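Local coordinates for mandelate racemase/muconate lactonizing protein (Paenibacillus sp., PDB 3V5C) that probably catalyses the dehydration of galacturonate as a magnesium-binding member of the enolase superfamily, at residues Y97-L100 with D101-Q105; G323-S326 with A327-N331; R75-L78 with D79-D82; Q107-V111 with Y112-S116; M295-G298 with E299-A303. The protein carries 1 engineered substitution. One frame throughout, in Å; residues are numbered along the deposited sequence.

Along the chain the order is 75-82 (interaction 3), 97-105 (1), 107-116 (4), 295-303 (5) and 323-331 (2). The first three belong to the part before the barrel, where the 75-82 turn packs on helix 92-107 and that helix runs through a short connection into helix 111-115; interactions 1 and 4 have centres about 9 Å apart. Interaction 5 lies on helix 291-303 and interaction 2 at the end of helix 317-325 and in the loop after it; their centres are about 10 Å apart, and they touch through Asp302. Interaction 4 touches both of them, by Tyr112 and Val115, while interaction 3, its centre about 24 Å from those of 2 and 5, touches neither. Helix 111-115 thus lies between helix 92-107 and two barrel helices of this enolase fold.

Interaction 1. Residues Y97-L100 with D101-Q105; sequences YPVL and DWLGQ
Four backbone bonds tie Tyr97-Leu100 to the next turn of helix 92-107. Asp101 N donates to Tyr97 O at 2.9 Å, and Leu103 N reaches Val99 O at 2.9 Å and Gly104 N reaches Leu100 O at 3.0 Å, both fairly straight. Trp102 N to Pro98 O is also 2.9 Å but more bent, with an N-H...O angle of 149°. Pro98 has no N-H to give to the preceding turn, where the helix is kinked.

The apolar contact is slight: Val99 CG1 and Leu103 CD1 are 4.3 Å apart on one flank. Trp102 brings its CB to 3.3 Å from Pro98 O, while its indole, with CG anti to the backbone N (chi1 -175°), leads off toward Trp12. Pro98 and Val99 pack on strand 42-52, and Leu100 and Leu103 on helix 111-115.

Among the polar side chains, Gln105 NE2 donates to Asp101 OD1 at 3.1 Å, arriving from above the carboxylate plane while that oxygen lies close to the amide plane of Gln105. Phe365 N also gives to OD1, Tyr58 N gives to OD2, and Tyr97 OH bonds Ile286 O. Three N-H groups thus converge on the buried Asp101 carboxylate, which is likely to favour its charged form and fix its rotation between the helix and two neighbouring segments.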
loop_
_atom_site.group_PDB
_atom_site.type_symbol
_atom_site.label_atom_id
_atom_site.label_comp_id
_atom_site.label_asym_id
_atom_site.label_seq_id
_atom_site.Cartn_x
_atom_site.Cartn_y
_atom_site.Cartn_z
ATOM N N TYR A 97 -3.651 -13.153 -5.580
ATOM C CA TYR A 97 -3.496 -13.277 -4.144
ATOM C C TYR A 97 -3.948 -14.640 -3.618
ATOM O O TYR A 97 -3.186 -15.311 -2.932
ATOM C CB TYR A 97 -4.119 -12.083 -3.387
ATOM C CG TYR A 97 -3.290 -10.816 -3.515
ATOM C CD1 TYR A 97 -2.012 -10.748 -2.959
ATOM C CD2 TYR A 97 -3.755 -9.693 -4.208
ATOM C CE1 TYR A 97 -1.219 -9.628 -3.052
ATOM C CE2 TYR A 97 -2.959 -8.541 -4.294
ATOM C CZ TYR A 97 -1.681 -8.533 -3.724
ATOM O OH TYR A 97 -0.869 -7.419 -3.782
ATOM N N PRO A 98 -5.181 -15.063 -3.938
ATOM C CA PRO A 98 -5.517 -16.441 -3.540
ATOM C C PRO A 98 -4.529 -17.493 -4.087
ATOM O O PRO A 98 -4.264 -18.483 -3.399
ATOM C CB PRO A 98 -6.912 -16.664 -4.146
ATOM C CG PRO A 98 -7.457 -15.264 -4.417
ATOM C CD PRO A 98 -6.273 -14.375 -4.655
ATOM N N VAL A 99 -4.011 -17.314 -5.300
ATOM C CA VAL A 99 -3.072 -18.301 -5.841
ATOM C C VAL A 99 -1.735 -18.290 -5.101
ATOM O O VAL A 99 -1.177 -19.347 -4.756
ATOM C CB VAL A 99 -2.872 -18.112 -7.367
ATOM C CG1 VAL A 99 -1.622 -18.834 -7.843
ATOM C CG2 VAL A 99 -4.097 -18.636 -8.092
ATOM N N LEU A 100 -1.225 -17.106 -4.813
ATOM C CA LEU A 100 0.016 -17.032 -4.058
ATOM C C LEU A 100 -0.171 -17.606 -2.651
ATOM O O LEU A 100 0.714 -18.280 -2.123
ATOM C CB LEU A 100 0.544 -15.590 -4.021
ATOM C CG LEU A 100 1.153 -15.108 -5.337
ATOM C CD1 LEU A 100 1.332 -13.604 -5.299
ATOM C CD2 LEU A 100 2.486 -15.783 -5.588
ATOM N N ASP A 101 -1.308 -17.323 -2.022
ATOM C CA ASP A 101 -1.567 -17.873 -0.698
ATOM C C ASP A 101 -1.622 -19.391 -0.797
ATOM O O ASP A 101 -1.081 -20.095 0.052
ATOM C CB ASP A 101 -2.892 -17.352 -0.150
ATOM C CG ASP A 101 -3.110 -17.745 1.308
ATOM O OD1 ASP A 101 -2.180 -17.563 2.107
ATOM O OD2 ASP A 101 -4.191 -18.246 1.642
ATOM N N TRP A 102 -2.275 -19.877 -1.848
ATOM C CA TRP A 102 -2.435 -21.318 -2.055
ATOM C C TRP A 102 -1.061 -21.970 -2.153
ATOM O O TRP A 102 -0.806 -22.977 -1.483
ATOM C CB TRP A 102 -3.273 -21.630 -3.301
ATOM C CG TRP A 102 -3.535 -23.108 -3.432
ATOM C CD1 TRP A 102 -4.627 -23.777 -2.989
ATOM C CD2 TRP A 102 -2.671 -24.083 -4.031
ATOM N NE1 TRP A 102 -4.503 -25.129 -3.269
ATOM C CE2 TRP A 102 -3.308 -25.334 -3.908
ATOM C CE3 TRP A 102 -1.423 -24.016 -4.664
ATOM C CZ2 TRP A 102 -2.742 -26.516 -4.412
ATOM C CZ3 TRP A 102 -0.854 -25.190 -5.153
ATOM C CH2 TRP A 102 -1.516 -26.423 -5.016
ATOM N N LEU A 103 -0.188 -21.404 -2.990
ATOM C CA LEU A 103 1.162 -21.955 -3.174
ATOM C C LEU A 103 1.905 -21.987 -1.846
ATOM O O LEU A 103 2.589 -22.964 -1.528
ATOM C CB LEU A 103 1.955 -21.168 -4.240
ATOM C CG LEU A 103 1.571 -21.351 -5.710
ATOM C CD1 LEU A 103 2.257 -20.292 -6.581
ATOM C CD2 LEU A 103 1.927 -22.758 -6.196
ATOM N N GLY A 104 1.757 -20.924 -1.054
ATOM C CA GLY A 104 2.332 -20.885 0.275
ATOM C C GLY A 104 1.788 -21.985 1.177
ATOM O O GLY A 104 2.556 -22.656 1.865
ATOM N N GLN A 105 0.472 -22.198 1.156
ATOM C CA GLN A 105 -0.120 -23.267 1.972
ATOM C C GLN A 105 0.407 -24.640 1.545
ATOM O O GLN A 105 0.778 -25.455 2.398
ATOM C CB GLN A 105 -1.654 -23.256 1.917
ATOM C CG GLN A 105 -2.305 -21.917 2.300
ATOM C CD GLN A 105 -1.945 -21.434 3.694
ATOM O OE1 GLN A 105 -1.831 -22.220 4.648
ATOM N NE2 GLN A 105 -1.759 -20.133 3.820
#

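Interaction 2. Residues G323-S326 with A327-N331; sequences GHLS and AAVRN
Leu325 sets its CD1 against CG2 of Val329, 4.3 Å away, where helix 317-325 of the β/α barrel gives way to the loop that leads to strand 335-337. Val329 has CG1 anti to the backbone N (chi1 180°), and this leaves CG2 beside that N and facing the leucine.

The backbone here is tied by bonds that span three residues. Ala327 N donates to His324 O at 3.2 Å and Ala328 N to Leu325 O at 2.8 Å, and Val329 N adds a weak bond to Ser326 O at 3.4 Å. At Val329 the chain turns extended.

Ser326 turns its hydroxyl back along the helix. With OG between the backbone N and the carbonyl carbon (chi1 76°), it donates to Gly323 O at 2.7 Å, the same oxygen that Ser326 N meets in a weak bond. Replacing it by an alanine would probably leave Gly323 O to the weak bond from the backbone N at this position, loosening the turn that the hydroxyl now ties back.

The His324 ring meets those of Tyr112 and Phe365, edge-to-face with the latter, while Leu325 lies on helix 291-303. Ala327 CB rests 3.7 Å from His324 O, and Ala328 CB is 3.6 Å from Leu325 O.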
loop_
_atom_site.group_PDB
_atom_site.type_symbol
_atom_site.label_atom_id
_atom_site.label_comp_id
_atom_site.label_asym_id
_atom_site.label_seq_id
_atom_site.Cartn_x
_atom_site.Cartn_y
_atom_site.Cartn_z
ATOM N N GLY A 323 4.046 -6.027 2.700
ATOM C CA GLY A 323 5.109 -6.592 3.511
ATOM C C GLY A 323 5.829 -7.746 2.817
ATOM O O GLY A 323 7.057 -7.779 2.794
ATOM N N HIS A 324 5.083 -8.669 2.224
ATOM C CA HIS A 324 5.711 -9.771 1.497
ATOM C C HIS A 324 6.404 -9.321 0.212
ATOM O O HIS A 324 7.462 -9.840 -0.139
ATOM C CB HIS A 324 4.683 -10.860 1.171
ATOM C CG HIS A 324 4.286 -11.684 2.351
ATOM N ND1 HIS A 324 4.742 -12.974 2.546
ATOM C CD2 HIS A 324 3.483 -11.401 3.402
ATOM C CE1 HIS A 324 4.223 -13.451 3.664
ATOM N NE2 HIS A 324 3.458 -12.517 4.204
ATOM N N LEU A 325 5.824 -8.344 -0.484
ATOM C CA LEU A 325 6.412 -7.872 -1.734
ATOM C C LEU A 325 7.822 -7.355 -1.505
ATOM O O LEU A 325 8.691 -7.458 -2.373
ATOM C CB LEU A 325 5.574 -6.732 -2.311
ATOM C CG LEU A 325 6.114 -6.041 -3.565
ATOM C CD1 LEU A 325 6.175 -7.027 -4.722
ATOM C CD2 LEU A 325 5.241 -4.836 -3.929
ATOM N N SER A 326 8.041 -6.763 -0.335
ATOM C CA SER A 326 9.326 -6.153 -0.035
ATOM C C SER A 326 10.494 -7.103 -0.238
ATOM O O SER A 326 11.590 -6.645 -0.546
ATOM C CB SER A 326 9.345 -5.564 1.376
ATOM O OG SER A 326 9.462 -6.591 2.332
ATOM N N ALA A 327 10.271 -8.411 -0.076
ATOM C CA ALA A 327 11.366 -9.366 -0.238
ATOM C C ALA A 327 11.835 -9.505 -1.685
ATOM O O ALA A 327 12.917 -10.047 -1.928
ATOM C CB ALA A 327 10.994 -10.742 0.340
ATOM N N ALA A 328 11.033 -9.023 -2.633
ATOM C CA ALA A 328 11.347 -9.155 -4.061
ATOM C C ALA A 328 11.869 -7.856 -4.695
ATOM O O ALA A 328 12.160 -7.826 -5.894
ATOM C CB ALA A 328 10.117 -9.643 -4.817
ATOM N N VAL A 329 11.963 -6.787 -3.905
ATOM C CA VAL A 329 12.351 -5.481 -4.434
ATOM C C VAL A 329 13.458 -4.905 -3.573
ATOM O O VAL A 329 13.316 -4.822 -2.349
ATOM C CB VAL A 329 11.147 -4.530 -4.432
ATOM C CG1 VAL A 329 11.535 -3.156 -4.977
ATOM C CG2 VAL A 329 9.994 -5.118 -5.232
ATOM N N ARG A 330 14.573 -4.547 -4.197
ATOM C CA ARG A 330 15.716 -4.065 -3.451
ATOM C C ARG A 330 15.404 -2.720 -2.788
ATOM O O ARG A 330 15.585 -2.557 -1.580
ATOM C CB ARG A 330 16.969 -3.937 -4.329
ATOM C CG ARG A 330 18.174 -3.437 -3.520
ATOM C CD ARG A 330 19.481 -3.407 -4.310
ATOM N NE ARG A 330 19.458 -2.395 -5.363
ATOM C CZ ARG A 330 19.328 -2.667 -6.663
ATOM N NH1 ARG A 330 19.220 -3.920 -7.076
ATOM N NH2 ARG A 330 19.316 -1.685 -7.549
ATOM N N ASN A 331 14.949 -1.762 -3.591
ATOM C CA ASN A 331 14.738 -0.410 -3.097
ATOM C C ASN A 331 13.310 -0.210 -2.563
ATOM O O ASN A 331 12.653 0.762 -2.876
ATOM C CB ASN A 331 15.049 0.613 -4.196
ATOM C CG ASN A 331 16.524 0.641 -4.586
ATOM O OD1 ASN A 331 17.400 0.252 -3.821
ATOM N ND2 ASN A 331 16.798 1.128 -5.795
#

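Interaction 3. Residues R75-L78 with D79-D82; sequences RRLL and DLFD
The Phe81 ring meets two carbonyl oxygens at its edge, Leu77 O and Leu78 O, both near its plane; its CD2 lies 3.5 Å from Leu77 O. The contact belongs to a short 3-10 turn, residues 77-80, in the loop between helix 66-70 and helix 92-107. The other flat groups are the Asp79 carboxylate and the Arg76 guanidinium, whose planes stand 78° apart.

Three bonds, each to the residue three back, close the turn in the 3-10 pattern: Asp79 N to Arg76 O, Leu80 N to Leu77 O (3.0 Å) and Phe81 N to Leu78 O (3.1 Å). Leu77 has CG anti to its N (chi1 173°), which brings CD1 to 3.9 Å from Phe81 CE2 and 4.0 Å from Leu80 CD1; the two leucines cross at about a right angle. Beyond them Leu77 lies on Val99, Trp102 and Leu103 of helix 92-107, and Phe81 on Leu103, so the turn packs on that helix.

Asp79 and Arg76 run side by side in the same direction, but the pairing is of alkyl chain with carboxylate: Asp79 OD2 is 3.6 Å from Arg76 CB. The charged atoms do not meet, Arg76 NE being 4.7 Å from Asp79 OD2, and Arg76 NH1 bonds Ser10 O instead. One water accepts from Arg76 N at 2.9 Å and donates to Asp79 OD2.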
loop_
_atom_site.group_PDB
_atom_site.type_symbol
_atom_site.label_atom_id
_atom_site.label_comp_id
_atom_site.label_asym_id
_atom_site.label_seq_id
_atom_site.Cartn_x
_atom_site.Cartn_y
_atom_site.Cartn_z
ATOM N N ARG A 75 -9.206 -25.477 -15.140
ATOM C CA ARG A 75 -7.887 -25.164 -15.675
ATOM C C ARG A 75 -6.759 -25.653 -14.763
ATOM O O ARG A 75 -6.890 -25.669 -13.538
ATOM C CB ARG A 75 -7.757 -23.664 -15.975
ATOM C CG ARG A 75 -8.693 -23.160 -17.081
ATOM C CD ARG A 75 -8.359 -21.731 -17.467
ATOM N NE ARG A 75 -9.387 -21.091 -18.293
ATOM C CZ ARG A 75 -9.224 -20.751 -19.567
ATOM N NH1 ARG A 75 -8.072 -20.997 -20.181
ATOM N NH2 ARG A 75 -10.215 -20.165 -20.231
ATOM N N ARG A 76 -5.655 -26.077 -15.370
ATOM C CA ARG A 76 -4.472 -26.482 -14.618
ATOM C C ARG A 76 -3.755 -25.251 -14.063
ATOM O O ARG A 76 -3.564 -24.264 -14.779
ATOM C CB ARG A 76 -3.530 -27.295 -15.514
ATOM C CG ARG A 76 -4.226 -28.464 -16.204
ATOM C CD ARG A 76 -3.279 -29.279 -17.073
ATOM N NE ARG A 76 -4.002 -30.333 -17.790
ATOM C CZ ARG A 76 -4.125 -31.592 -17.372
ATOM N NH1 ARG A 76 -3.564 -31.988 -16.238
ATOM N NH2 ARG A 76 -4.813 -32.464 -18.096
ATOM N N LEU A 77 -3.397 -25.301 -12.783
ATOM C CA LEU A 77 -2.669 -24.192 -12.142
ATOM C C LEU A 77 -1.437 -23.787 -12.953
ATOM O O LEU A 77 -1.159 -22.599 -13.113
ATOM C CB LEU A 77 -2.269 -24.541 -10.703
ATOM C CG LEU A 77 -1.356 -23.534 -9.986
ATOM C CD1 LEU A 77 -2.008 -22.151 -9.894
ATOM C CD2 LEU A 77 -1.026 -24.048 -8.603
ATOM N N LEU A 78 -0.691 -24.759 -13.468
ATOM C CA LEU A 78 0.488 -24.433 -14.278
ATOM C C LEU A 78 0.152 -23.528 -15.462
ATOM O O LEU A 78 0.970 -22.702 -15.870
ATOM C CB LEU A 78 1.158 -25.696 -14.819
ATOM C CG LEU A 78 2.025 -26.493 -13.850
ATOM C CD1 LEU A 78 2.493 -27.766 -14.529
ATOM C CD2 LEU A 78 3.218 -25.667 -13.363
ATOM N N ASP A 79 -1.043 -23.691 -16.016
ATOM C CA ASP A 79 -1.413 -22.947 -17.211
ATOM C C ASP A 79 -1.733 -21.480 -16.913
ATOM O O ASP A 79 -1.874 -20.670 -17.832
ATOM C CB ASP A 79 -2.581 -23.615 -17.931
ATOM C CG ASP A 79 -2.195 -24.957 -18.548
ATOM O OD1 ASP A 79 -0.997 -25.153 -18.865
ATOM O OD2 ASP A 79 -3.091 -25.801 -18.710
ATOM N N LEU A 80 -1.860 -21.147 -15.630
ATOM C CA LEU A 80 -2.069 -19.754 -15.248
ATOM C C LEU A 80 -0.775 -18.954 -15.342
ATOM O O LEU A 80 -0.792 -17.735 -15.195
ATOM C CB LEU A 80 -2.615 -19.648 -13.825
ATOM C CG LEU A 80 -3.854 -20.449 -13.434
ATOM C CD1 LEU A 80 -4.393 -19.886 -12.123
ATOM C CD2 LEU A 80 -4.914 -20.428 -14.502
ATOM N N PHE A 81 0.348 -19.632 -15.552
ATOM C CA PHE A 81 1.650 -18.968 -15.624
ATOM C C PHE A 81 2.172 -19.019 -17.058
ATOM O O PHE A 81 1.871 -19.955 -17.799
ATOM C CB PHE A 81 2.651 -19.642 -14.680
ATOM C CG PHE A 81 2.297 -19.511 -13.225
ATOM C CD1 PHE A 81 2.750 -18.427 -12.491
ATOM C CD2 PHE A 81 1.501 -20.461 -12.594
ATOM C CE1 PHE A 81 2.420 -18.298 -11.144
ATOM C CE2 PHE A 81 1.167 -20.336 -11.256
ATOM C CZ PHE A 81 1.626 -19.248 -10.528
ATOM N N ASP A 82 2.933 -18.009 -17.468
ATOM C CA ASP A 82 3.534 -18.068 -18.797
ATOM C C ASP A 82 4.907 -18.747 -18.748
ATOM O O ASP A 82 5.299 -19.302 -17.714
ATOM C CB ASP A 82 3.603 -16.687 -19.456
ATOM C CG ASP A 82 4.458 -15.707 -18.683
ATOM O OD1 ASP A 82 5.242 -16.140 -17.814
ATOM O OD2 ASP A 82 4.346 -14.492 -18.960
HETATM O O HOH W 1 -5.527 -25.491 -18.211
#

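Interaction 4. Residues Q107-V111 with Y112-S116; sequences QGKPV and YDLVS
Pro110 lies over one face of the Tyr112 ring in a CH-pi contact. Its CG is 3.7 Å from the ring centroid, 20° off the ring normal, and its CB comes to 3.4 Å from Tyr112 CE2, nearer the rim. The tyrosine folds back to meet it because CG sits between its own backbone N and carbonyl carbon (chi1 67°). Asp113 OD1 also approaches the proline, 3.6 Å from Pro110 CG. Val111 CG1 touches CG1 of Val115, one turn on, at 4.0 Å. Leu114 turns its CD2 to the amide of Gln107, 3.5 Å from OE1, with the Lys109 chain passing across it, CD 3.8 Å away.

The setting is the turn between helix 92-107 and helix 111-115. Gly108, with positive phi, ends the first helix, and a probable bond from Lys109 N to Gly104 O is consistent with a Schellman motif. Pro110 occupies the N-cap position of the second, where its O takes weak bonds from Asp113 N (3.0 Å) and Leu114 N. Val111 O is likewise shared, weakly, by Leu114 N and Val115 N. Val111 and Val115 also lie against Phe291 of helix 291-303.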
loop_
_atom_site.group_PDB
_atom_site.type_symbol
_atom_site.label_atom_id
_atom_site.label_comp_id
_atom_site.label_asym_id
_atom_site.label_seq_id
_atom_site.Cartn_x
_atom_site.Cartn_y
_atom_site.Cartn_z
ATOM N N GLN A 107 3.145 -25.518 -0.206
ATOM C CA GLN A 107 4.584 -25.699 -0.007
ATOM C C GLN A 107 5.030 -25.455 1.436
ATOM O O GLN A 107 6.185 -25.734 1.789
ATOM C CB GLN A 107 5.383 -24.772 -0.931
ATOM C CG GLN A 107 5.243 -25.023 -2.425
ATOM C CD GLN A 107 6.156 -24.108 -3.238
ATOM O OE1 GLN A 107 7.361 -24.019 -2.981
ATOM N NE2 GLN A 107 5.580 -23.414 -4.211
ATOM N N GLY A 108 4.135 -24.918 2.263
ATOM C CA GLY A 108 4.451 -24.626 3.648
ATOM C C GLY A 108 5.502 -23.537 3.753
ATOM O O GLY A 108 6.434 -23.642 4.543
ATOM N N LYS A 109 5.348 -22.491 2.944
ATOM C CA LYS A 109 6.296 -21.383 2.910
ATOM C C LYS A 109 5.541 -20.061 2.891
ATOM O O LYS A 109 4.459 -19.990 2.316
ATOM C CB LYS A 109 7.184 -21.468 1.673
ATOM C CG LYS A 109 8.183 -22.628 1.705
ATOM C CD LYS A 109 8.959 -22.737 0.409
ATOM C CE LYS A 109 9.946 -23.890 0.479
ATOM N NZ LYS A 109 10.738 -24.005 -0.767
ATOM N N PRO A 110 6.097 -19.026 3.549
ATOM C CA PRO A 110 5.500 -17.694 3.400
ATOM C C PRO A 110 5.762 -17.186 1.985
ATOM O O PRO A 110 6.756 -17.555 1.359
ATOM C CB PRO A 110 6.274 -16.853 4.412
ATOM C CG PRO A 110 7.639 -17.512 4.461
ATOM C CD PRO A 110 7.306 -18.991 4.395
ATOM N N VAL A 111 4.870 -16.356 1.464
ATOM C CA VAL A 111 5.047 -15.839 0.116
ATOM C C VAL A 111 6.387 -15.134 -0.076
ATOM O O VAL A 111 7.023 -15.272 -1.132
ATOM C CB VAL A 111 3.898 -14.907 -0.266
ATOM C CG1 VAL A 111 4.251 -14.075 -1.520
ATOM C CG2 VAL A 111 2.624 -15.730 -0.478
ATOM N N TYR A 112 6.838 -14.403 0.933
ATOM C CA TYR A 112 8.104 -13.701 0.774
ATOM C C TYR A 112 9.255 -14.650 0.388
ATOM O O TYR A 112 10.094 -14.284 -0.428
ATOM C CB TYR A 112 8.435 -12.800 1.969
ATOM C CG TYR A 112 8.726 -13.495 3.280
ATOM C CD1 TYR A 112 9.966 -14.088 3.512
ATOM C CD2 TYR A 112 7.787 -13.503 4.303
ATOM C CE1 TYR A 112 10.253 -14.701 4.724
ATOM C CE2 TYR A 112 8.054 -14.118 5.515
ATOM C CZ TYR A 112 9.297 -14.717 5.718
ATOM O OH TYR A 112 9.572 -15.316 6.923
ATOM N N ASP A 113 9.245 -15.879 0.915
ATOM C CA ASP A 113 10.230 -16.884 0.493
ATOM C C ASP A 113 10.017 -17.404 -0.922
ATOM O O ASP A 113 10.968 -17.775 -1.615
ATOM C CB ASP A 113 10.243 -18.061 1.449
ATOM C CG ASP A 113 11.139 -17.828 2.618
ATOM O OD1 ASP A 113 11.017 -18.591 3.598
ATOM O OD2 ASP A 113 11.969 -16.890 2.545
ATOM N N LEU A 114 8.765 -17.461 -1.346
ATOM C CA LEU A 114 8.462 -17.883 -2.707
ATOM C C LEU A 114 8.870 -16.862 -3.769
ATOM O O LEU A 114 9.091 -17.236 -4.923
ATOM C CB LEU A 114 6.963 -18.186 -2.867
ATOM C CG LEU A 114 6.345 -19.293 -2.003
ATOM C CD1 LEU A 114 4.851 -19.468 -2.304
ATOM C CD2 LEU A 114 7.080 -20.606 -2.181
ATOM N N VAL A 115 8.952 -15.580 -3.407
ATOM C CA VAL A 115 9.142 -14.558 -4.439
ATOM C C VAL A 115 10.444 -13.776 -4.340
ATOM O O VAL A 115 10.743 -12.951 -5.194
ATOM C CB VAL A 115 7.979 -13.544 -4.490
ATOM C CG1 VAL A 115 6.669 -14.248 -4.730
ATOM C CG2 VAL A 115 7.955 -12.683 -3.219
ATOM N N SER A 116 11.214 -14.023 -3.295
ATOM C CA SER A 116 12.424 -13.244 -3.082
ATOM C C SER A 116 13.420 -13.502 -4.206
ATOM O O SER A 116 14.139 -12.598 -4.636
ATOM C CB SER A 116 13.060 -13.603 -1.745
ATOM O OG SER A 116 13.472 -14.956 -1.760
#

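Interaction 5. Residues M295-G298 with E299-A303; sequences MELG and EKLDA
Leu297 and Leu301, one turn apart, make the apolar part of the contact: Leu297 CG lies 3.9 Å from Leu301 CD1, and Leu297 CD1 also meets Leu301 CG. Leu297 holds CG anti to its backbone N (chi1 176°), which carries its branches forward along the axis to the next turn. Leu301 CG also rests close on Leu297 O, at 3.3 Å, the carbonyl that Leu301 N meets at 2.8 Å. A glycine in place of Leu301 would probably open a gap beside Leu297 CG and CD1, leaving that side chain less firmly fixed on this side.

Next come the neighbouring backbone bonds. Asp302 N donates to Gly298 O at 2.8 Å, while those from Glu299 N to Met295 O and Lys300 N to Glu296 O are longer. All lie on helix 291-303, the helix of a β-α-β unit of the barrel between strands 281-282 and 307-308; the Leu297 side chain is about 13 Å from a bound magnesium ion.

Outward, the helix is held on several sides. Leu297 lies on Tyr284 and Ile271, Leu301 on Leu306, and Glu296 makes a salt bridge with Arg92. Gly298, without a side chain, lets Val329 CG2 come to 4.0 Å from its CA. The Asp302 carboxylate takes Arg330 N at OD2 and Asn331 N at OD1, gripping the loop after helix 317-325.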
loop_
_atom_site.group_PDB
_atom_site.type_symbol
_atom_site.label_atom_id
_atom_site.label_comp_id
_atom_site.label_asym_id
_atom_site.label_seq_id
_atom_site.Cartn_x
_atom_site.Cartn_y
_atom_site.Cartn_z
ATOM N N MET A 295 6.177 -7.141 -8.784
ATOM C CA MET A 295 7.432 -7.885 -8.868
ATOM C C MET A 295 8.248 -7.460 -10.102
ATOM O O MET A 295 9.466 -7.205 -10.015
ATOM C CB MET A 295 7.152 -9.386 -8.901
ATOM C CG MET A 295 6.692 -9.900 -7.542
ATOM S SD MET A 295 6.081 -11.609 -7.578
ATOM C CE MET A 295 7.369 -12.431 -8.513
ATOM N N GLU A 296 7.577 -7.366 -11.241
ATOM C CA GLU A 296 8.244 -6.978 -12.484
ATOM C C GLU A 296 8.649 -5.510 -12.455
ATOM O O GLU A 296 9.779 -5.146 -12.805
ATOM C CB GLU A 296 7.350 -7.265 -13.695
ATOM C CG GLU A 296 7.083 -8.743 -13.922
ATOM C CD GLU A 296 6.170 -9.006 -15.101
ATOM O OE1 GLU A 296 6.303 -8.315 -16.138
ATOM O OE2 GLU A 296 5.313 -9.908 -14.982
ATOM N N LEU A 297 7.724 -4.663 -12.030
ATOM C CA LEU A 297 7.998 -3.237 -11.925
ATOM C C LEU A 297 9.173 -2.943 -10.985
ATOM O O LEU A 297 10.062 -2.147 -11.312
ATOM C CB LEU A 297 6.733 -2.501 -11.487
ATOM C CG LEU A 297 6.919 -1.002 -11.255
ATOM C CD1 LEU A 297 7.338 -0.316 -12.547
ATOM C CD2 LEU A 297 5.606 -0.441 -10.749
ATOM N N GLY A 298 9.185 -3.601 -9.832
ATOM C CA GLY A 298 10.229 -3.392 -8.849
ATOM C C GLY A 298 11.595 -3.712 -9.408
ATOM O O GLY A 298 12.566 -3.011 -9.124
ATOM N N GLU A 299 11.682 -4.781 -10.191
ATOM C CA GLU A 299 12.941 -5.116 -10.860
ATOM C C GLU A 299 13.396 -3.992 -11.787
ATOM O O GLU A 299 14.573 -3.622 -11.791
ATOM C CB GLU A 299 12.820 -6.427 -11.639
ATOM C CG GLU A 299 12.823 -7.646 -10.739
ATOM C CD GLU A 299 12.949 -8.948 -11.505
ATOM O OE1 GLU A 299 12.902 -8.911 -12.754
ATOM O OE2 GLU A 299 13.098 -10.005 -10.849
ATOM N N LYS A 300 12.464 -3.443 -12.564
ATOM C CA LYS A 300 12.775 -2.323 -13.436
ATOM C C LYS A 300 13.208 -1.079 -12.654
ATOM O O LYS A 300 14.207 -0.433 -12.987
ATOM C CB LYS A 300 11.601 -1.998 -14.366
ATOM C CG LYS A 300 11.830 -0.749 -15.199
ATOM C CD LYS A 300 10.688 -0.467 -16.158
ATOM C CE LYS A 300 11.058 0.683 -17.096
ATOM N NZ LYS A 300 10.017 0.894 -18.140
ATOM N N LEU A 301 12.465 -0.732 -11.609
ATOM C CA LEU A 301 12.824 0.449 -10.838
ATOM C C LEU A 301 14.175 0.255 -10.158
ATOM O O LEU A 301 15.010 1.167 -10.168
ATOM C CB LEU A 301 11.744 0.778 -9.817
ATOM C CG LEU A 301 10.368 1.049 -10.421
ATOM C CD1 LEU A 301 9.357 1.396 -9.328
ATOM C CD2 LEU A 301 10.447 2.171 -11.456
ATOM N N ASP A 302 14.409 -0.930 -9.588
ATOM C CA ASP A 302 15.713 -1.197 -8.959
ATOM C C ASP A 302 16.844 -0.964 -9.969
ATOM O O ASP A 302 17.907 -0.418 -9.624
ATOM C CB ASP A 302 15.814 -2.647 -8.465
ATOM C CG ASP A 302 15.001 -2.932 -7.192
ATOM O OD1 ASP A 302 14.629 -2.006 -6.445
ATOM O OD2 ASP A 302 14.747 -4.139 -6.946
ATOM N N ALA A 303 16.607 -1.389 -11.208
ATOM C CA ALA A 303 17.620 -1.318 -12.270
ATOM C C ALA A 303 18.019 0.121 -12.591
ATOM O O ALA A 303 19.114 0.386 -13.111
ATOM C CB ALA A 303 17.118 -2.050 -13.518
#